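Transcription termination factor FttA (Pyrococcus horikoshii, PDB 3AF5) probably terminates transcription across the genome by cleaving nascent RNA at the RNA polymerase exit channel, as a zinc-dependent nuclease of the metallo-beta-lactamase superfamily. Local coordinates at residues P455-G460 and I496-A501; E505-I510 and S530-K535; G358-A363 and R385-V390; R608-R613 and F635-R640. One frame throughout, in Å; residues are numbered along the deposited sequence.

Contact 1 (P455-G460 and I496-A501); sequences PIYLDG and IFHPVA. With ZN (zinc ion), chain N.
Tyr457 and His498 rise side by side from neighbouring parallel strands and point the same way, yet their rings are turned 81° apart. His498 CD2 comes up at the rim of the tyrosine ring, close to its plane and 3.4 Å from Tyr457 CE2. With CG trans to its backbone N (chi1 -160°), the imidazole stands so that NE2 binds a zinc ion at 2.4 Å; Glu505 is the other protein ligand, and this site lies apart from the two-zinc nuclease centre. The opposite face of the sheet is apolar. There Ile456 CG2 meets the edge of the Phe497 ring, 3.4 Å from CD2, while Leu458 reaches across obliquely to put CD1 3.7 Å from Phe497 CB. Branched Ile456 and long Leu458 thus fit around the flat ring. Farther along, Val500 lies against the side chain of Asp459, whose carboxylate turns to Tyr533 and Arg506. The backbone ladder runs His498 N to Ile456 O (2.7 Å), Leu458 N to His498 O (2.9 Å) and Val500 N to Leu458 O (2.9 Å). Pro499 has no N-H to give, and none is needed between those of His498 and Val500. In the parallel beta-CASP sheet 497-499 is an outermost strand, strand 516-520 flanks 456-459 on its other side, helix 435-447 packs on Ile456, Leu458 and Phe497, and helix 503-511 lies against Tyr457.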
loop_
_atom_site.group_PDB
_atom_site.type_symbol
_atom_site.label_atom_id
_atom_site.label_comp_id
_atom_site.label_asym_id
_atom_site.label_seq_id
_atom_site.Cartn_x
_atom_site.Cartn_y
_atom_site.Cartn_z
ATOM N N PRO A 455 28.562 11.815 4.122
ATOM C CA PRO A 455 27.156 12.068 3.774
ATOM C C PRO A 455 26.354 10.831 3.335
ATOM O O PRO A 455 26.917 9.800 2.961
ATOM C CB PRO A 455 27.264 13.114 2.662
ATOM C CG PRO A 455 28.531 12.710 1.962
ATOM C CD PRO A 455 29.468 12.415 3.122
ATOM N N ILE A 456 25.032 10.951 3.394
ATOM C CA ILE A 456 24.124 9.878 2.996
ATOM C C ILE A 456 23.178 10.396 1.914
ATOM O O ILE A 456 22.260 11.171 2.194
ATOM C CB ILE A 456 23.269 9.383 4.190
ATOM C CG1 ILE A 456 24.164 8.694 5.226
ATOM C CG2 ILE A 456 22.182 8.432 3.699
ATOM C CD1 ILE A 456 23.424 8.227 6.461
ATOM N N TYR A 457 23.409 9.968 0.678
ATOM C CA TYR A 457 22.571 10.389 -0.439
ATOM C C TYR A 457 21.361 9.482 -0.630
ATOM O O TYR A 457 21.443 8.263 -0.447
ATOM C CB TYR A 457 23.396 10.424 -1.728
ATOM C CG TYR A 457 24.557 11.387 -1.673
ATOM C CD1 TYR A 457 25.868 10.923 -1.611
ATOM C CD2 TYR A 457 24.342 12.769 -1.645
ATOM C CE1 TYR A 457 26.940 11.810 -1.518
ATOM C CE2 TYR A 457 25.407 13.662 -1.554
ATOM C CZ TYR A 457 26.701 13.173 -1.491
ATOM O OH TYR A 457 27.754 14.050 -1.389
ATOM N N LEU A 458 20.237 10.096 -0.998
ATOM C CA LEU A 458 18.986 9.384 -1.232
ATOM C C LEU A 458 18.569 9.585 -2.685
ATOM O O LEU A 458 18.213 10.690 -3.088
ATOM C CB LEU A 458 17.888 9.927 -0.318
ATOM C CG LEU A 458 18.089 9.868 1.198
ATOM C CD1 LEU A 458 16.835 10.409 1.869
ATOM C CD2 LEU A 458 18.371 8.438 1.648
ATOM N N ASP A 459 18.595 8.516 -3.468
ATOM C CA ASP A 459 18.228 8.615 -4.876
ATOM C C ASP A 459 17.131 7.628 -5.272
ATOM O O ASP A 459 17.072 6.512 -4.750
ATOM C CB ASP A 459 19.462 8.347 -5.743
ATOM C CG ASP A 459 19.431 9.102 -7.060
ATOM O OD1 ASP A 459 18.327 9.482 -7.504
ATOM O OD2 ASP A 459 20.515 9.307 -7.652
ATOM N N GLY A 460 16.263 8.050 -6.190
ATOM C CA GLY A 460 15.217 7.171 -6.682
ATOM C C GLY A 460 13.838 7.310 -6.088
ATOM O O GLY A 460 13.132 6.312 -5.933
ATOM N N ILE A 496 21.258 14.578 7.926
ATOM C CA ILE A 496 22.232 13.626 7.414
ATOM C C ILE A 496 21.854 13.079 6.043
ATOM O O ILE A 496 22.710 12.589 5.301
ATOM C CB ILE A 496 22.427 12.437 8.391
ATOM C CG1 ILE A 496 21.191 11.537 8.389
ATOM C CG2 ILE A 496 22.682 12.962 9.802
ATOM C CD1 ILE A 496 21.329 10.332 9.287
ATOM N N PHE A 497 20.572 13.167 5.702
ATOM C CA PHE A 497 20.102 12.668 4.413
ATOM C C PHE A 497 20.138 13.742 3.333
ATOM O O PHE A 497 19.639 14.856 3.517
ATOM C CB PHE A 497 18.698 12.078 4.569
ATOM C CG PHE A 497 18.654 10.909 5.511
ATOM C CD1 PHE A 497 17.914 10.966 6.686
ATOM C CD2 PHE A 497 19.412 9.768 5.252
ATOM C CE1 PHE A 497 17.933 9.909 7.591
ATOM C CE2 PHE A 497 19.436 8.709 6.153
ATOM C CZ PHE A 497 18.696 8.782 7.325
ATOM N N HIS A 498 20.742 13.389 2.203
ATOM C CA HIS A 498 20.892 14.312 1.090
ATOM C C HIS A 498 20.247 13.793 -0.202
ATOM O O HIS A 498 20.831 12.981 -0.926
ATOM C CB HIS A 498 22.387 14.574 0.861
ATOM C CG HIS A 498 22.670 15.819 0.083
ATOM N ND1 HIS A 498 22.631 17.075 0.651
ATOM C CD2 HIS A 498 22.963 16.006 -1.227
ATOM C CE1 HIS A 498 22.887 17.982 -0.276
ATOM N NE2 HIS A 498 23.092 17.359 -1.423
ATOM N N PRO A 499 19.023 14.254 -0.502
ATOM C CA PRO A 499 18.291 13.848 -1.708
ATOM C C PRO A 499 19.057 14.220 -2.984
ATOM O O PRO A 499 19.486 15.364 -3.135
ATOM C CB PRO A 499 16.982 14.630 -1.599
ATOM C CG PRO A 499 16.797 14.793 -0.127
ATOM C CD PRO A 499 18.186 15.115 0.355
ATOM N N VAL A 500 19.231 13.265 -3.896
ATOM C CA VAL A 500 19.935 13.533 -5.150
ATOM C C VAL A 500 18.977 14.256 -6.101
ATOM O O VAL A 500 17.995 13.680 -6.570
ATOM C CB VAL A 500 20.442 12.221 -5.793
ATOM C CG1 VAL A 500 21.205 12.521 -7.076
ATOM C CG2 VAL A 500 21.341 11.487 -4.811
ATOM N N ALA A 501 19.278 15.522 -6.377
ATOM C CA ALA A 501 18.438 16.372 -7.219
ATOM C C ALA A 501 18.266 15.973 -8.680
ATOM O O ALA A 501 17.155 16.046 -9.203
ATOM C CB ALA A 501 18.924 17.811 -7.142
HETATM ZN ZN ZN N . 22.370 18.395 -3.452
#

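Contact 2 (E505-I510 and S530-K535); sequences ERQDII and SVEYFK. With ZN (zinc ion), chain N.
Ile510 and Tyr533 mark the nearest approach of helix segments 505-510 and 530-535, which run in broadly the same direction at 27° with axes 10.9 Å apart, a spacing that leaves long side chains to bridge the gap. Tyr533 does most of this. Its ring slants past Ile510, whose CG1 lies 3.8 Å from Tyr533 CD1, and the aliphatic part of Arg506 crosses its far end at about a right angle, with CG 3.6 Å from Tyr533 CZ. Arginine suits the spot because its methylenes can pack against the phenol end of the ring while its charged end travels on. A bend at chi3 (-48°) turns the guanidinium off the line of that chain, and NH2 forms a long salt bridge of 3.5 Å with OE2 of the extended Glu532, the two planar groups being 58° apart. The stronger partner of Arg506 is Asp459, salt-bridged to its NE and hydrogen-bonded to Tyr533 OH. Gln507 hydrogen-bonds to Gln536, next along the second helix. The arginine therefore stands between two carboxylates, an arrangement that would probably keep both of them ionised and that ties the two beta-CASP helices to the strand carrying Asp459.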
loop_
_atom_site.group_PDB
_atom_site.type_symbol
_atom_site.label_atom_id
_atom_site.label_comp_id
_atom_site.label_asym_id
_atom_site.label_seq_id
_atom_site.Cartn_x
_atom_site.Cartn_y
_atom_site.Cartn_z
ATOM N N GLU A 505 24.129 15.792 -10.505
ATOM C CA GLU A 505 24.587 15.559 -9.146
ATOM C C GLU A 505 24.880 14.071 -8.975
ATOM O O GLU A 505 25.872 13.700 -8.350
ATOM C CB GLU A 505 23.523 16.029 -8.148
ATOM C CG GLU A 505 23.861 15.751 -6.695
ATOM C CD GLU A 505 22.902 16.426 -5.724
ATOM O OE1 GLU A 505 21.708 16.581 -6.064
ATOM O OE2 GLU A 505 23.339 16.791 -4.609
ATOM N N ARG A 506 24.036 13.219 -9.547
ATOM C CA ARG A 506 24.268 11.786 -9.441
ATOM C C ARG A 506 25.647 11.466 -9.999
ATOM O O ARG A 506 26.420 10.718 -9.388
ATOM C CB ARG A 506 23.215 10.988 -10.212
ATOM C CG ARG A 506 23.493 9.482 -10.230
ATOM C CD ARG A 506 22.397 8.717 -10.951
ATOM N NE ARG A 506 21.084 9.132 -10.474
ATOM C CZ ARG A 506 20.179 9.757 -11.219
ATOM N NH1 ARG A 506 19.013 10.108 -10.688
ATOM N NH2 ARG A 506 20.430 10.012 -12.496
ATOM N N GLN A 507 25.957 12.034 -11.164
ATOM C CA GLN A 507 27.253 11.801 -11.790
ATOM C C GLN A 507 28.373 12.430 -10.956
ATOM O O GLN A 507 29.445 11.839 -10.797
ATOM C CB GLN A 507 27.272 12.348 -13.220
ATOM C CG GLN A 507 28.482 11.879 -14.018
ATOM C CD GLN A 507 28.612 10.359 -14.041
ATOM O OE1 GLN A 507 27.728 9.655 -14.537
ATOM N NE2 GLN A 507 29.712 9.848 -13.498
ATOM N N ASP A 508 28.125 13.621 -10.418
ATOM C CA ASP A 508 29.126 14.271 -9.578
ATOM C C ASP A 508 29.468 13.333 -8.414
ATOM O O ASP A 508 30.643 13.059 -8.150
ATOM C CB ASP A 508 28.595 15.598 -9.027
ATOM C CG ASP A 508 28.346 16.627 -10.114
ATOM O OD1 ASP A 508 27.806 17.709 -9.793
ATOM O OD2 ASP A 508 28.691 16.360 -11.285
ATOM N N ILE A 509 28.426 12.839 -7.738
ATOM C CA ILE A 509 28.573 11.918 -6.606
ATOM C C ILE A 509 29.533 10.780 -6.948
ATOM O O ILE A 509 30.450 10.464 -6.184
ATOM C CB ILE A 509 27.215 11.246 -6.212
ATOM C CG1 ILE A 509 26.139 12.299 -5.896
ATOM C CG2 ILE A 509 27.430 10.297 -5.034
ATOM C CD1 ILE A 509 26.463 13.224 -4.749
ATOM N N ILE A 510 29.306 10.164 -8.104
ATOM C CA ILE A 510 30.117 9.042 -8.546
ATOM C C ILE A 510 31.561 9.398 -8.840
ATOM O O ILE A 510 32.470 8.675 -8.433
ATOM C CB ILE A 510 29.491 8.376 -9.789
ATOM C CG1 ILE A 510 28.059 7.942 -9.460
ATOM C CG2 ILE A 510 30.321 7.171 -10.219
ATOM C CD1 ILE A 510 27.349 7.202 -10.575
ATOM N N SER A 530 19.956 2.908 -8.882
ATOM C CA SER A 530 20.853 1.928 -8.305
ATOM C C SER A 530 21.662 1.169 -9.359
ATOM O O SER A 530 22.782 0.740 -9.083
ATOM C CB SER A 530 20.088 0.958 -7.385
ATOM O OG SER A 530 19.023 0.309 -8.045
ATOM N N VAL A 531 21.115 1.013 -10.563
ATOM C CA VAL A 531 21.838 0.313 -11.629
ATOM C C VAL A 531 22.981 1.193 -12.144
ATOM O O VAL A 531 24.037 0.691 -12.531
ATOM C CB VAL A 531 20.920 -0.054 -12.831
ATOM C CG1 VAL A 531 21.740 -0.755 -13.908
ATOM C CG2 VAL A 531 19.793 -0.972 -12.378
ATOM N N GLU A 532 22.771 2.507 -12.152
ATOM C CA GLU A 532 23.814 3.421 -12.592
ATOM C C GLU A 532 24.964 3.374 -11.590
ATOM O O GLU A 532 26.125 3.193 -11.972
ATOM C CB GLU A 532 23.274 4.845 -12.693
ATOM C CG GLU A 532 24.312 5.866 -13.134
ATOM C CD GLU A 532 23.689 7.197 -13.544
ATOM O OE1 GLU A 532 24.449 8.138 -13.881
ATOM O OE2 GLU A 532 22.438 7.304 -13.533
ATOM N N TYR A 533 24.642 3.524 -10.305
ATOM C CA TYR A 533 25.667 3.482 -9.272
ATOM C C TYR A 533 26.430 2.166 -9.332
ATOM O O TYR A 533 27.661 2.157 -9.318
ATOM C CB TYR A 533 25.042 3.652 -7.892
ATOM C CG TYR A 533 24.519 5.040 -7.637
ATOM C CD1 TYR A 533 25.390 6.125 -7.509
ATOM C CD2 TYR A 533 23.158 5.275 -7.540
ATOM C CE1 TYR A 533 24.907 7.412 -7.288
ATOM C CE2 TYR A 533 22.663 6.551 -7.324
ATOM C CZ TYR A 533 23.539 7.614 -7.199
ATOM O OH TYR A 533 23.027 8.869 -6.984
ATOM N N PHE A 534 25.701 1.055 -9.410
ATOM C CA PHE A 534 26.333 -0.263 -9.470
ATOM C C PHE A 534 27.381 -0.340 -10.568
ATOM O O PHE A 534 28.545 -0.622 -10.304
ATOM C CB PHE A 534 25.284 -1.352 -9.701
ATOM C CG PHE A 534 25.871 -2.698 -10.033
ATOM C CD1 PHE A 534 26.601 -3.408 -9.088
ATOM C CD2 PHE A 534 25.703 -3.251 -11.303
ATOM C CE1 PHE A 534 27.153 -4.647 -9.396
ATOM C CE2 PHE A 534 26.250 -4.491 -11.623
ATOM C CZ PHE A 534 26.978 -5.191 -10.663
ATOM N N LYS A 535 26.947 -0.079 -11.799
ATOM C CA LYS A 535 27.793 -0.116 -12.988
ATOM C C LYS A 535 29.074 0.720 -12.896
ATOM O O LYS A 535 30.156 0.248 -13.267
ATOM C CB LYS A 535 26.973 0.329 -14.206
ATOM C CG LYS A 535 27.737 0.345 -15.523
ATOM C CD LYS A 535 26.901 0.942 -16.660
ATOM C CE LYS A 535 25.797 -0.006 -17.132
ATOM N NZ LYS A 535 24.864 -0.425 -16.040
HETATM ZN ZN ZN N . 22.370 18.395 -3.452
#

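Contact 3 (G358-A363 and R385-V390); sequences GLHNIA and RLETLV. With ZN (zinc ion), chain M.
His360 and Glu387 are brought together by their first torsions: the glutamate places CG trans to its backbone N (chi1 169°) and runs out extended, and the histidine swings CG beside its own N (chi1 -56°), leaving the two side by side. They stand just before two parallel strands, 362-364 and 388-392, in one of the sheets of the metallo-beta-lactamase fold. His360 ND1 makes weak hydrogen bonds to both carboxylate oxygens, with OE2 at the imidazole's edge, while Glu387 OE1 binds a zinc ion at 2.0 Å, a site shared with Glu612. A water bonded to Glu387 OE2 and Thr388 OG1 helps hold the carboxylate. Where the strands join, Asn361 O accepts from both Glu387 N (3.0 Å) and Thr388 N (2.8 Å), a bulge-like arrangement in which Glu387 is the extra residue, before regular pairing begins with Ala363 N to Thr388 O (2.8 Å). Farther back, Arg385 NE hydrogen-bonds Gly358 O from above the carbonyl plane; this glycine, with positive phi, leaves room for the guanidinium beside its CA. Small Ala363 lets two leucines close in, its CB lying 3.4 Å from Leu386 CD1 and 3.7 Å from Leu389 CD1.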
loop_
_atom_site.group_PDB
_atom_site.type_symbol
_atom_site.label_atom_id
_atom_site.label_comp_id
_atom_site.label_asym_id
_atom_site.label_seq_id
_atom_site.Cartn_x
_atom_site.Cartn_y
_atom_site.Cartn_z
ATOM N N GLY A 358 -20.176 -16.996 7.139
ATOM C CA GLY A 358 -19.160 -16.684 8.127
ATOM C C GLY A 358 -18.429 -17.913 8.617
ATOM O O GLY A 358 -17.482 -17.820 9.400
ATOM N N LEU A 359 -18.866 -19.073 8.143
ATOM C CA LEU A 359 -18.255 -20.333 8.538
ATOM C C LEU A 359 -17.089 -20.729 7.646
ATOM O O LEU A 359 -16.476 -21.773 7.863
ATOM C CB LEU A 359 -19.299 -21.453 8.536
ATOM C CG LEU A 359 -20.256 -21.532 9.728
ATOM C CD1 LEU A 359 -20.951 -20.190 9.963
ATOM C CD2 LEU A 359 -21.275 -22.637 9.451
ATOM N N HIS A 360 -16.779 -19.901 6.650
ATOM C CA HIS A 360 -15.676 -20.208 5.737
ATOM C C HIS A 360 -14.806 -18.992 5.410
ATOM O O HIS A 360 -14.366 -18.830 4.278
ATOM C CB HIS A 360 -16.239 -20.814 4.448
ATOM C CG HIS A 360 -17.086 -22.026 4.678
ATOM N ND1 HIS A 360 -16.553 -23.266 4.960
ATOM C CD2 HIS A 360 -18.433 -22.175 4.723
ATOM C CE1 HIS A 360 -17.534 -24.127 5.170
ATOM N NE2 HIS A 360 -18.684 -23.491 5.033
ATOM N N ASN A 361 -14.546 -18.157 6.415
ATOM C CA ASN A 361 -13.738 -16.950 6.245
ATOM C C ASN A 361 -12.290 -17.182 5.825
ATOM O O ASN A 361 -11.649 -18.169 6.218
ATOM C CB ASN A 361 -13.765 -16.126 7.525
ATOM C CG ASN A 361 -15.113 -15.505 7.770
ATOM O OD1 ASN A 361 -15.332 -14.841 8.787
ATOM N ND2 ASN A 361 -16.037 -15.714 6.826
ATOM N N ILE A 362 -11.780 -16.242 5.033
ATOM C CA ILE A 362 -10.421 -16.314 4.519
ATOM C C ILE A 362 -9.588 -15.109 4.928
ATOM O O ILE A 362 -10.048 -13.966 4.858
ATOM C CB ILE A 362 -10.420 -16.348 2.979
ATOM C CG1 ILE A 362 -11.538 -17.259 2.481
ATOM C CG2 ILE A 362 -9.069 -16.830 2.467
ATOM C CD1 ILE A 362 -11.659 -17.308 0.963
ATOM N N ALA A 363 -8.360 -15.363 5.350
ATOM C CA ALA A 363 -7.447 -14.288 5.705
ATOM C C ALA A 363 -6.274 -14.385 4.731
ATOM O O ALA A 363 -5.623 -15.428 4.630
ATOM C CB ALA A 363 -6.958 -14.446 7.132
ATOM N N ARG A 385 -13.552 -14.549 13.051
ATOM C CA ARG A 385 -13.775 -15.938 12.656
ATOM C C ARG A 385 -12.824 -16.228 11.496
ATOM O O ARG A 385 -12.601 -15.369 10.646
ATOM C CB ARG A 385 -15.237 -16.138 12.239
ATOM C CG ARG A 385 -16.076 -16.855 13.298
ATOM C CD ARG A 385 -17.493 -16.291 13.429
ATOM N NE ARG A 385 -18.344 -16.555 12.267
ATOM C CZ ARG A 385 -19.613 -16.159 12.160
ATOM N NH1 ARG A 385 -20.315 -16.439 11.071
ATOM N NH2 ARG A 385 -20.185 -15.481 13.146
ATOM N N LEU A 386 -12.264 -17.429 11.443
ATOM C CA LEU A 386 -11.311 -17.730 10.389
ATOM C C LEU A 386 -11.149 -19.202 10.037
ATOM O O LEU A 386 -10.692 -19.988 10.851
ATOM C CB LEU A 386 -9.942 -17.171 10.787
ATOM C CG LEU A 386 -8.767 -17.484 9.857
ATOM C CD1 LEU A 386 -9.033 -16.823 8.520
ATOM C CD2 LEU A 386 -7.447 -16.998 10.456
ATOM N N GLU A 387 -11.492 -19.569 8.810
ATOM C CA GLU A 387 -11.334 -20.951 8.377
ATOM C C GLU A 387 -10.043 -21.150 7.567
ATOM O O GLU A 387 -9.244 -22.030 7.885
ATOM C CB GLU A 387 -12.550 -21.409 7.551
ATOM C CG GLU A 387 -12.345 -22.746 6.839
ATOM C CD GLU A 387 -13.591 -23.240 6.084
ATOM O OE1 GLU A 387 -14.389 -24.014 6.666
ATOM O OE2 GLU A 387 -13.780 -22.852 4.906
ATOM N N THR A 388 -9.825 -20.314 6.552
ATOM C CA THR A 388 -8.654 -20.453 5.682
ATOM C C THR A 388 -7.622 -19.325 5.718
ATOM O O THR A 388 -7.949 -18.156 5.513
ATOM C CB THR A 388 -9.098 -20.619 4.213
ATOM O OG1 THR A 388 -9.974 -21.754 4.103
ATOM C CG2 THR A 388 -7.884 -20.804 3.297
ATOM N N LEU A 389 -6.366 -19.686 5.948
ATOM C CA LEU A 389 -5.290 -18.705 5.982
ATOM C C LEU A 389 -4.343 -18.850 4.792
ATOM O O LEU A 389 -3.719 -19.898 4.617
ATOM C CB LEU A 389 -4.474 -18.850 7.263
ATOM C CG LEU A 389 -3.304 -17.867 7.388
ATOM C CD1 LEU A 389 -3.848 -16.444 7.554
ATOM C CD2 LEU A 389 -2.428 -18.249 8.587
ATOM N N VAL A 390 -4.255 -17.806 3.970
ATOM C CA VAL A 390 -3.346 -17.792 2.821
ATOM C C VAL A 390 -2.169 -16.938 3.283
ATOM O O VAL A 390 -2.351 -15.759 3.588
ATOM C CB VAL A 390 -3.983 -17.119 1.575
ATOM C CG1 VAL A 390 -2.990 -17.139 0.418
ATOM C CG2 VAL A 390 -5.271 -17.847 1.172
HETATM ZN ZN ZN M . -14.834 -25.570 7.879
HETATM O O HOH W 1 -12.414 -20.913 3.992
#

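Contact 4 (R608-R613 and F635-R640); sequences RPRPER and FGISTR. With ZN (zinc ion), chain M.
Arg610 stretches its chain past Ile637, with CG trans to the backbone N (chi1 -179°), so that Ile637 CD1 sits 3.8 Å above one face of the guanidinium, toward its rim. At the edge of the same group, NH2 lies 2.6 Å from Phe635 O, the carbonyl of a helix's last residue; a positive group there would probably be favoured by the helix's C-terminal end. Pro611 follows, its O 3.6 Å from Ile637 CG2, so one branch of the isoleucine (CG1 and CD1) lies against Arg610 and the other against this carbonyl. Here the chain enters a beta-alpha-beta crossover: strand 613-617, helix 621-635, a turn through Gly636 with positive phi, then the parallel outermost strand 638-640. Glu612 turns its side chain away, OE2 binding zinc at 2.3 Å together with Glu387, while its O approaches Ser638 CB. Arg613 opens its strand with a CA-H...O contact to Ser638 O (3.5 Å), and its NE hydrogen-bonds to Thr388 OG1 on the strand alongside.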
loop_
_atom_site.group_PDB
_atom_site.type_symbol
_atom_site.label_atom_id
_atom_site.label_comp_id
_atom_site.label_asym_id
_atom_site.label_seq_id
_atom_site.Cartn_x
_atom_site.Cartn_y
_atom_site.Cartn_z
ATOM N N ARG A 608 -5.110 -16.641 15.799
ATOM C CA ARG A 608 -6.333 -17.059 16.468
ATOM C C ARG A 608 -7.519 -16.339 15.819
ATOM O O ARG A 608 -7.457 -15.130 15.576
ATOM C CB ARG A 608 -6.241 -16.677 17.955
ATOM C CG ARG A 608 -6.891 -17.650 18.923
ATOM C CD ARG A 608 -6.146 -18.989 18.993
ATOM N NE ARG A 608 -4.726 -18.830 19.301
ATOM C CZ ARG A 608 -3.908 -19.839 19.591
ATOM N NH1 ARG A 608 -4.368 -21.081 19.619
ATOM N NH2 ARG A 608 -2.628 -19.614 19.841
ATOM N N PRO A 609 -8.601 -17.070 15.504
ATOM C CA PRO A 609 -8.796 -18.513 15.705
ATOM C C PRO A 609 -7.911 -19.411 14.839
ATOM O O PRO A 609 -7.575 -19.067 13.714
ATOM C CB PRO A 609 -10.288 -18.708 15.407
ATOM C CG PRO A 609 -10.627 -17.554 14.506
ATOM C CD PRO A 609 -9.867 -16.422 15.114
ATOM N N ARG A 610 -7.537 -20.564 15.378
ATOM C CA ARG A 610 -6.697 -21.511 14.664
ATOM C C ARG A 610 -7.375 -21.895 13.360
ATOM O O ARG A 610 -8.457 -22.474 13.355
ATOM C CB ARG A 610 -6.487 -22.755 15.515
ATOM C CG ARG A 610 -5.598 -23.819 14.894
ATOM C CD ARG A 610 -5.982 -25.181 15.459
ATOM N NE ARG A 610 -4.986 -26.227 15.225
ATOM C CZ ARG A 610 -3.771 -26.244 15.773
ATOM N NH1 ARG A 610 -3.385 -25.267 16.587
ATOM N NH2 ARG A 610 -2.949 -27.255 15.524
ATOM N N PRO A 611 -6.748 -21.570 12.225
ATOM C CA PRO A 611 -7.333 -21.905 10.923
ATOM C C PRO A 611 -7.437 -23.412 10.672
ATOM O O PRO A 611 -6.574 -24.181 11.080
ATOM C CB PRO A 611 -6.396 -21.211 9.938
ATOM C CG PRO A 611 -5.075 -21.229 10.661
ATOM C CD PRO A 611 -5.464 -20.865 12.067
ATOM N N GLU A 612 -8.505 -23.821 9.997
ATOM C CA GLU A 612 -8.721 -25.226 9.675
ATOM C C GLU A 612 -7.889 -25.614 8.466
ATOM O O GLU A 612 -7.672 -26.794 8.194
ATOM C CB GLU A 612 -10.204 -25.486 9.381
ATOM C CG GLU A 612 -11.085 -25.506 10.631
ATOM C CD GLU A 612 -12.582 -25.547 10.322
ATOM O OE1 GLU A 612 -13.375 -25.769 11.273
ATOM O OE2 GLU A 612 -12.966 -25.350 9.141
ATOM N N ARG A 613 -7.410 -24.606 7.752
ATOM C CA ARG A 613 -6.617 -24.829 6.558
ATOM C C ARG A 613 -5.641 -23.678 6.303
ATOM O O ARG A 613 -5.971 -22.518 6.531
ATOM C CB ARG A 613 -7.580 -25.007 5.381
ATOM C CG ARG A 613 -6.978 -24.857 4.023
ATOM C CD ARG A 613 -7.952 -25.332 2.958
ATOM N NE ARG A 613 -9.302 -24.800 3.134
ATOM C CZ ARG A 613 -10.354 -25.539 3.481
ATOM N NH1 ARG A 613 -10.203 -26.841 3.690
ATOM N NH2 ARG A 613 -11.554 -24.983 3.612
ATOM N N PHE A 635 1.921 -28.632 13.478
ATOM C CA PHE A 635 0.643 -28.236 14.058
ATOM C C PHE A 635 -0.514 -29.124 13.629
ATOM O O PHE A 635 -1.650 -28.928 14.068
ATOM C CB PHE A 635 0.330 -26.791 13.669
ATOM C CG PHE A 635 1.391 -25.811 14.064
ATOM C CD1 PHE A 635 1.499 -25.375 15.383
ATOM C CD2 PHE A 635 2.285 -25.322 13.117
ATOM C CE1 PHE A 635 2.485 -24.459 15.760
ATOM C CE2 PHE A 635 3.278 -24.405 13.481
ATOM C CZ PHE A 635 3.376 -23.973 14.810
ATOM N N GLY A 636 -0.231 -30.087 12.758
ATOM C CA GLY A 636 -1.278 -30.978 12.284
ATOM C C GLY A 636 -2.406 -30.288 11.534
ATOM O O GLY A 636 -3.504 -30.828 11.448
ATOM N N ILE A 637 -2.153 -29.099 10.990
ATOM C CA ILE A 637 -3.179 -28.372 10.240
ATOM C C ILE A 637 -3.072 -28.723 8.759
ATOM O O ILE A 637 -1.976 -28.946 8.251
ATOM C CB ILE A 637 -3.006 -26.840 10.389
ATOM C CG1 ILE A 637 -3.231 -26.424 11.843
ATOM C CG2 ILE A 637 -3.972 -26.106 9.461
ATOM C CD1 ILE A 637 -2.895 -24.983 12.124
ATOM N N SER A 638 -4.204 -28.794 8.067
ATOM C CA SER A 638 -4.174 -29.095 6.639
ATOM C C SER A 638 -3.474 -27.956 5.911
ATOM O O SER A 638 -3.775 -26.786 6.149
ATOM C CB SER A 638 -5.587 -29.239 6.093
ATOM O OG SER A 638 -6.187 -30.425 6.573
ATOM N N THR A 639 -2.542 -28.288 5.027
ATOM C CA THR A 639 -1.819 -27.261 4.289
ATOM C C THR A 639 -1.683 -27.617 2.815
ATOM O O THR A 639 -1.870 -28.761 2.423
ATOM C CB THR A 639 -0.389 -27.069 4.854
ATOM O OG1 THR A 639 0.335 -28.301 4.731
ATOM C CG2 THR A 639 -0.424 -26.641 6.320
ATOM N N ARG A 640 -1.356 -26.626 1.997
ATOM C CA ARG A 640 -1.148 -26.849 0.574
ATOM C C ARG A 640 -0.398 -25.708 -0.086
ATOM O O ARG A 640 -0.686 -24.537 0.168
ATOM C CB ARG A 640 -2.471 -27.046 -0.163
ATOM C CG ARG A 640 -2.274 -27.107 -1.679
ATOM C CD ARG A 640 -3.471 -27.697 -2.329
ATOM N NE ARG A 640 -3.751 -29.009 -1.756
ATOM C CZ ARG A 640 -4.964 -29.543 -1.660
ATOM N NH1 ARG A 640 -6.026 -28.870 -2.105
ATOM N NH2 ARG A 640 -5.111 -30.746 -1.109
HETATM ZN ZN ZN M . -14.834 -25.570 7.879
#

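Overall arrangement
The contacts fall into two pairs, contacts 1 and 2 in the beta-CASP region and contacts 3 and 4 in the metallo-beta-lactamase fold; centres are 10 to 12 Å apart within a pair and 44 to 48 Å between pairs. Each pair shares a zinc ion, one ligand coming from each contact. Contact 3 is buried, joining inner strands through backbone bonds; the other three are partly buried. Contact 4, on the next strands of the same sheet, reaches its outermost strand, includes several exposed residues and has no clear hydrogen bond across it, depending on Arg610 and Ile637. Contact 1 is likewise a strand pairing, but at a sheet margin, and contact 2 joins the helices beside it through side chains alone.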